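Local coordinates for protein (superoxide dismutase) (Aquifex pyrophilus, PDB 1COJ) that destroys superoxide radicals with one iron ion per subunit, converting them to hydrogen peroxide and oxygen in a hyperthermophilic bacterium, at residues E105-G110 with G138-N143; L131-F136 with K199-Y204. All blocks are in the same frame, centred on the assembly; numbering follows the deposited sequence.

Contact 1. Residues E105-G110 with G138-N143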
loop_
_atom_site.group_PDB
_atom_site.type_symbol
_atom_site.label_atom_id
_atom_site.label_comp_id
_atom_site.label_asym_id
_atom_site.label_seq_id
_atom_site.Cartn_x
_atom_site.Cartn_y
_atom_site.Cartn_z
ATOM N N GLU A 105 -2.834 -15.974 -28.813
ATOM C CA GLU A 105 -2.054 -17.150 -29.122
ATOM C C GLU A 105 -0.560 -16.857 -29.092
ATOM O O GLU A 105 0.201 -17.569 -28.445
ATOM C CB GLU A 105 -2.464 -17.688 -30.484
ATOM C CG GLU A 105 -2.049 -19.121 -30.728
ATOM C CD GLU A 105 -2.514 -19.636 -32.075
ATOM O OE1 GLU A 105 -1.814 -20.503 -32.637
ATOM O OE2 GLU A 105 -3.572 -19.181 -32.569
ATOM N N GLU A 106 -0.145 -15.781 -29.746
ATOM C CA GLU A 106 1.271 -15.445 -29.774
ATOM C C GLU A 106 1.817 -14.808 -28.498
ATOM O O GLU A 106 2.976 -15.025 -28.151
ATOM C CB GLU A 106 1.613 -14.604 -31.010
ATOM C CG GLU A 106 0.800 -13.339 -31.190
ATOM C CD GLU A 106 1.092 -12.655 -32.515
ATOM O OE1 GLU A 106 0.191 -12.628 -33.381
ATOM O OE2 GLU A 106 2.225 -12.153 -32.692
ATOM N N ASP A 107 0.987 -14.057 -27.780
ATOM C CA ASP A 107 1.423 -13.409 -26.546
ATOM C C ASP A 107 1.273 -14.262 -25.303
ATOM O O ASP A 107 2.153 -14.273 -24.453
ATOM C CB ASP A 107 0.670 -12.096 -26.321
ATOM C CG ASP A 107 1.060 -11.019 -27.308
ATOM O OD1 ASP A 107 0.324 -10.020 -27.390
ATOM O OD2 ASP A 107 2.093 -11.159 -27.999
ATOM N N ILE A 108 0.145 -14.956 -25.190
ATOM C CA ILE A 108 -0.138 -15.781 -24.023
ATOM C C ILE A 108 0.092 -17.280 -24.240
ATOM O O ILE A 108 0.456 -17.992 -23.305
ATOM C CB ILE A 108 -1.601 -15.571 -23.532
ATOM C CG1 ILE A 108 -1.943 -14.074 -23.447
ATOM C CG2 ILE A 108 -1.805 -16.232 -22.169
ATOM C CD1 ILE A 108 -1.215 -13.319 -22.360
ATOM N N GLY A 109 -0.170 -17.766 -25.447
ATOM C CA GLY A 109 0.017 -19.181 -25.725
ATOM C C GLY A 109 -1.240 -19.864 -26.231
ATOM O O GLY A 109 -1.190 -20.987 -26.731
ATOM N N GLY A 110 -2.382 -19.199 -26.092
ATOM C CA GLY A 110 -3.623 -19.778 -26.561
ATOM C C GLY A 110 -4.781 -19.403 -25.670
ATOM O O GLY A 110 -4.570 -18.922 -24.554
ATOM N N GLY A 138 3.463 -3.621 -26.669
ATOM C CA GLY A 138 2.526 -4.047 -27.691
ATOM C C GLY A 138 2.043 -5.467 -27.459
ATOM O O GLY A 138 1.512 -6.101 -28.366
ATOM N N ARG A 139 2.197 -5.954 -26.232
ATOM C CA ARG A 139 1.787 -7.308 -25.883
ATOM C C ARG A 139 0.615 -7.334 -24.911
ATOM O O ARG A 139 0.434 -6.412 -24.109
ATOM C CB ARG A 139 2.959 -8.064 -25.255
ATOM C CG ARG A 139 4.159 -8.237 -26.166
ATOM C CD ARG A 139 5.405 -8.596 -25.367
ATOM N NE ARG A 139 5.266 -9.839 -24.611
ATOM C CZ ARG A 139 5.132 -11.044 -25.160
ATOM N NH1 ARG A 139 5.112 -11.183 -26.482
ATOM N NH2 ARG A 139 5.051 -12.119 -24.385
ATOM N N LEU A 140 -0.201 -8.378 -25.009
ATOM C CA LEU A 140 -1.325 -8.542 -24.101
ATOM C C LEU A 140 -0.704 -9.043 -22.808
ATOM O O LEU A 140 0.206 -9.883 -22.833
ATOM C CB LEU A 140 -2.325 -9.579 -24.627
ATOM C CG LEU A 140 -3.133 -9.196 -25.868
ATOM C CD1 LEU A 140 -4.020 -10.353 -26.283
ATOM C CD2 LEU A 140 -3.970 -7.957 -25.599
ATOM N N VAL A 141 -1.155 -8.495 -21.686
ATOM C CA VAL A 141 -0.646 -8.883 -20.376
ATOM C C VAL A 141 -1.777 -8.973 -19.357
ATOM O O VAL A 141 -2.828 -8.348 -19.517
ATOM C CB VAL A 141 0.414 -7.878 -19.835
ATOM C CG1 VAL A 141 1.594 -7.765 -20.792
ATOM C CG2 VAL A 141 -0.209 -6.515 -19.604
ATOM N N VAL A 142 -1.574 -9.795 -18.339
ATOM C CA VAL A 142 -2.555 -9.944 -17.282
ATOM C C VAL A 142 -2.018 -9.095 -16.137
ATOM O O VAL A 142 -0.887 -9.285 -15.693
ATOM C CB VAL A 142 -2.698 -11.408 -16.843
ATOM C CG1 VAL A 142 -3.634 -11.500 -15.658
ATOM C CG2 VAL A 142 -3.224 -12.246 -17.993
ATOM N N ASN A 143 -2.813 -8.129 -15.700
ATOM C CA ASN A 143 -2.439 -7.212 -14.629
ATOM C C ASN A 143 -3.386 -7.396 -13.438
ATOM O O ASN A 143 -4.595 -7.194 -13.558
ATOM C CB ASN A 143 -2.521 -5.774 -15.170
ATOM C CG ASN A 143 -2.129 -4.703 -14.146
ATOM O OD1 ASN A 143 -2.467 -3.533 -14.329
ATOM N ND2 ASN A 143 -1.382 -5.077 -13.107
HETATM O O HOH W 1 5.128 -15.065 -26.208
#
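Asp107 points its carboxylate at the first residues of strand 139-145 and uses each oxygen differently. OD1 takes the backbone N-H of Leu140, the bond from Leu140 N to Asp107 OD1 being 2.9 Å and nearly straight at 166°. That N-H does not come in the carboxylate plane; it descends on OD1 from above it. The torsion behind this sets CG anti to the carbonyl carbon (chi1 -70°), which swings the acid off the last turn of helix 98-107 toward the strand. Lys103, one turn earlier, forms a salt bridge with the same OD1 and also donates to Gly138 O.

The other oxygen faces Arg139, whose chain bends at chi3 and folds back over the acid. Asp107 OD2 is 3.4 Å from Arg139 NH1, but the two flat groups are 61° apart and the carboxylate carbon sits over a guanidinium face. Charge, rather than a directed N-H, therefore holds this pair. At the guanidinium edge, a water gives a hydrogen bond to Glu106 O and receives a weak one from Arg139 NH2. Next along the chain, Ile108 brings its CD1 within 3.7 Å of Leu140 O.

With an alanine in place of Asp107, the Leu140 N-H would probably be left without its acceptor, and Lys103 and Arg139 without their shared countercharge.

Strand 139-145 is outermost within the chain, and here a helix C-terminus docks on the edge of the antiparallel sheet in the α/β C-terminal domain of iron/manganese superoxide dismutases.

Contact 2. Residues L131-F136 with K199-Y204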
loop_
_atom_site.group_PDB
_atom_site.type_symbol
_atom_site.label_atom_id
_atom_site.label_comp_id
_atom_site.label_asym_id
_atom_site.label_seq_id
_atom_site.Cartn_x
_atom_site.Cartn_y
_atom_site.Cartn_z
ATOM N N LEU A 131 -7.034 -8.099 -18.252
ATOM C CA LEU A 131 -6.332 -8.550 -19.450
ATOM C C LEU A 131 -6.330 -7.293 -20.302
ATOM O O LEU A 131 -7.398 -6.749 -20.603
ATOM C CB LEU A 131 -7.087 -9.656 -20.204
ATOM C CG LEU A 131 -6.463 -9.989 -21.575
ATOM C CD1 LEU A 131 -5.094 -10.643 -21.401
ATOM C CD2 LEU A 131 -7.370 -10.900 -22.380
ATOM N N GLY A 132 -5.152 -6.803 -20.663
ATOM C CA GLY A 132 -5.100 -5.603 -21.471
ATOM C C GLY A 132 -3.882 -5.536 -22.362
ATOM O O GLY A 132 -3.047 -6.441 -22.359
ATOM N N LEU A 133 -3.805 -4.478 -23.160
ATOM C CA LEU A 133 -2.677 -4.275 -24.054
ATOM C C LEU A 133 -1.695 -3.285 -23.432
ATOM O O LEU A 133 -2.056 -2.152 -23.096
ATOM C CB LEU A 133 -3.143 -3.742 -25.413
ATOM C CG LEU A 133 -2.044 -3.536 -26.467
ATOM C CD1 LEU A 133 -1.580 -4.881 -27.012
ATOM C CD2 LEU A 133 -2.569 -2.672 -27.595
ATOM N N ASP A 134 -0.463 -3.737 -23.250
ATOM C CA ASP A 134 0.598 -2.912 -22.692
ATOM C C ASP A 134 1.139 -2.078 -23.859
ATOM O O ASP A 134 1.795 -2.612 -24.758
ATOM C CB ASP A 134 1.680 -3.829 -22.109
ATOM C CG ASP A 134 2.980 -3.098 -21.788
ATOM O OD1 ASP A 134 4.037 -3.754 -21.834
ATOM O OD2 ASP A 134 2.955 -1.887 -21.488
ATOM N N ILE A 135 0.888 -0.771 -23.841
ATOM C CA ILE A 135 1.335 0.093 -24.934
ATOM C C ILE A 135 2.844 0.207 -25.090
ATOM O O ILE A 135 3.327 0.612 -26.145
ATOM C CB ILE A 135 0.744 1.517 -24.843
ATOM C CG1 ILE A 135 1.204 2.210 -23.557
ATOM C CG2 ILE A 135 -0.765 1.456 -24.930
ATOM C CD1 ILE A 135 0.932 3.701 -23.532
ATOM N N PHE A 136 3.592 -0.159 -24.054
ATOM C CA PHE A 136 5.045 -0.069 -24.113
ATOM C C PHE A 136 5.709 -1.247 -24.815
ATOM O O PHE A 136 6.794 -1.091 -25.378
ATOM C CB PHE A 136 5.629 0.144 -22.716
ATOM C CG PHE A 136 5.101 1.376 -22.024
ATOM C CD1 PHE A 136 5.396 2.651 -22.509
ATOM C CD2 PHE A 136 4.280 1.259 -20.907
ATOM C CE1 PHE A 136 4.881 3.787 -21.890
ATOM C CE2 PHE A 136 3.761 2.389 -20.284
ATOM C CZ PHE A 136 4.061 3.655 -20.777
ATOM N N LYS A 199 -9.832 -1.015 -31.204
ATOM C CA LYS A 199 -9.416 0.334 -30.844
ATOM C C LYS A 199 -8.034 0.321 -30.206
ATOM O O LYS A 199 -7.192 1.166 -30.514
ATOM C CB LYS A 199 -10.430 0.962 -29.890
ATOM C CG LYS A 199 -11.806 1.151 -30.498
ATOM C CD LYS A 199 -12.731 1.891 -29.556
ATOM C CE LYS A 199 -14.032 2.243 -30.253
ATOM N NZ LYS A 199 -14.929 3.079 -29.410
ATOM N N ALA A 200 -7.795 -0.655 -29.334
ATOM C CA ALA A 200 -6.512 -0.789 -28.653
ATOM C C ALA A 200 -5.373 -0.978 -29.658
ATOM O O ALA A 200 -4.333 -0.323 -29.560
ATOM C CB ALA A 200 -6.557 -1.950 -27.661
ATOM N N MET A 201 -5.591 -1.848 -30.639
ATOM C CA MET A 201 -4.588 -2.115 -31.665
ATOM C C MET A 201 -4.338 -0.904 -32.564
ATOM O O MET A 201 -3.193 -0.623 -32.928
ATOM C CB MET A 201 -4.967 -3.334 -32.504
ATOM C CG MET A 201 -4.859 -4.655 -31.751
ATOM S SD MET A 201 -3.239 -4.919 -30.966
ATOM C CE MET A 201 -2.198 -5.109 -32.379
ATOM N N LYS A 202 -5.415 -0.203 -32.913
ATOM C CA LYS A 202 -5.277 0.998 -33.739
ATOM C C LYS A 202 -4.480 2.038 -32.969
ATOM O O LYS A 202 -3.575 2.667 -33.522
ATOM C CB LYS A 202 -6.641 1.577 -34.100
ATOM C CG LYS A 202 -7.112 1.175 -35.487
ATOM C CD LYS A 202 -8.601 1.304 -35.670
ATOM C CE LYS A 202 -9.025 0.791 -37.033
ATOM N NZ LYS A 202 -10.257 -0.013 -36.948
ATOM N N ALA A 203 -4.759 2.155 -31.672
ATOM C CA ALA A 203 -4.044 3.091 -30.805
ATOM C C ALA A 203 -2.569 2.711 -30.701
ATOM O O ALA A 203 -1.695 3.583 -30.741
ATOM C CB ALA A 203 -4.674 3.126 -29.424
ATOM N N TYR A 204 -2.292 1.414 -30.580
ATOM C CA TYR A 204 -0.921 0.943 -30.475
ATOM C C TYR A 204 -0.090 1.286 -31.711
ATOM O O TYR A 204 1.113 1.546 -31.612
ATOM C CB TYR A 204 -0.863 -0.563 -30.212
ATOM C CG TYR A 204 0.558 -1.065 -30.173
ATOM C CD1 TYR A 204 1.450 -0.598 -29.206
ATOM C CD2 TYR A 204 1.036 -1.941 -31.144
ATOM C CE1 TYR A 204 2.788 -0.987 -29.212
ATOM C CE2 TYR A 204 2.372 -2.340 -31.157
ATOM C CZ TYR A 204 3.243 -1.858 -30.189
ATOM O OH TYR A 204 4.559 -2.259 -30.185
#
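Ala200 O accepts the helical hydrogen bond from Tyr204 N at 2.9 Å, and the same oxygen is met across the contact by a methyl group, Leu133 CD2, at 3.5 Å. That methyl does most of the work here. It enters beside the turn of helix 190-207 that runs from Ala200 to Tyr204, meeting Tyr204 CB at 3.8 Å, with Ala200 CB and Met201 SD each 4.1 Å from the same Leu133 CD2. Leu133 can reach so far because its CG stands anti to the backbone N (chi1 -178°), carrying the branch out from the strand toward the helix. The Met201 chain, although its first bond leaves the helix on the far side, bends twice and brings the sulfur back against the leucine.

This is a helix laid on one face of an antiparallel sheet: strand 128-134 is the central of three strands, and the axis of its part 131-134 runs 14° from that of helix segment 199-204, 9.6 Å away at closest approach. Ala200 also rests on Ile157 and Leu159 of the neighbouring strand 157-163.

Beyond the strand, the Tyr204 side chain crosses Leu133 at about a right angle and turns its edge to the backbone: Ile135 O lies in the ring plane, 3.5 Å from Tyr204 CE1. The turn that presents this carbonyl is an Asx turn, in which Phe136 N donates to Asp134 OD2 from well above the carboxylate plane, while Asp134 OD1 pairs with Ser137 OG. Ile135 CG1 sits over the centre of the Phe136 ring, and that ring packs on Tyr75 of the second subunit.

How the contacts relate
Along the chain the segments alternate: 105-110, then 131-136, then 138-143, and last 199-204. Contact 1 and contact 2 lie with their centres 11 Å apart, and what joins them is the hairpin of strands 128-134 and 139-145, adjacent in the sheet. A backbone hydrogen bond from Val141 N to Gly132 O and a probable one from Asp134 N to Arg139 O tie the hairpin together, and Gly138 in its turn packs on the Tyr204 ring. One helix thus meets the sheet's edge and another its face. Both contacts reach the second subunit. Neither touches the iron, although strand 157-163, beside 128-134, ends at the iron ligand Asp163.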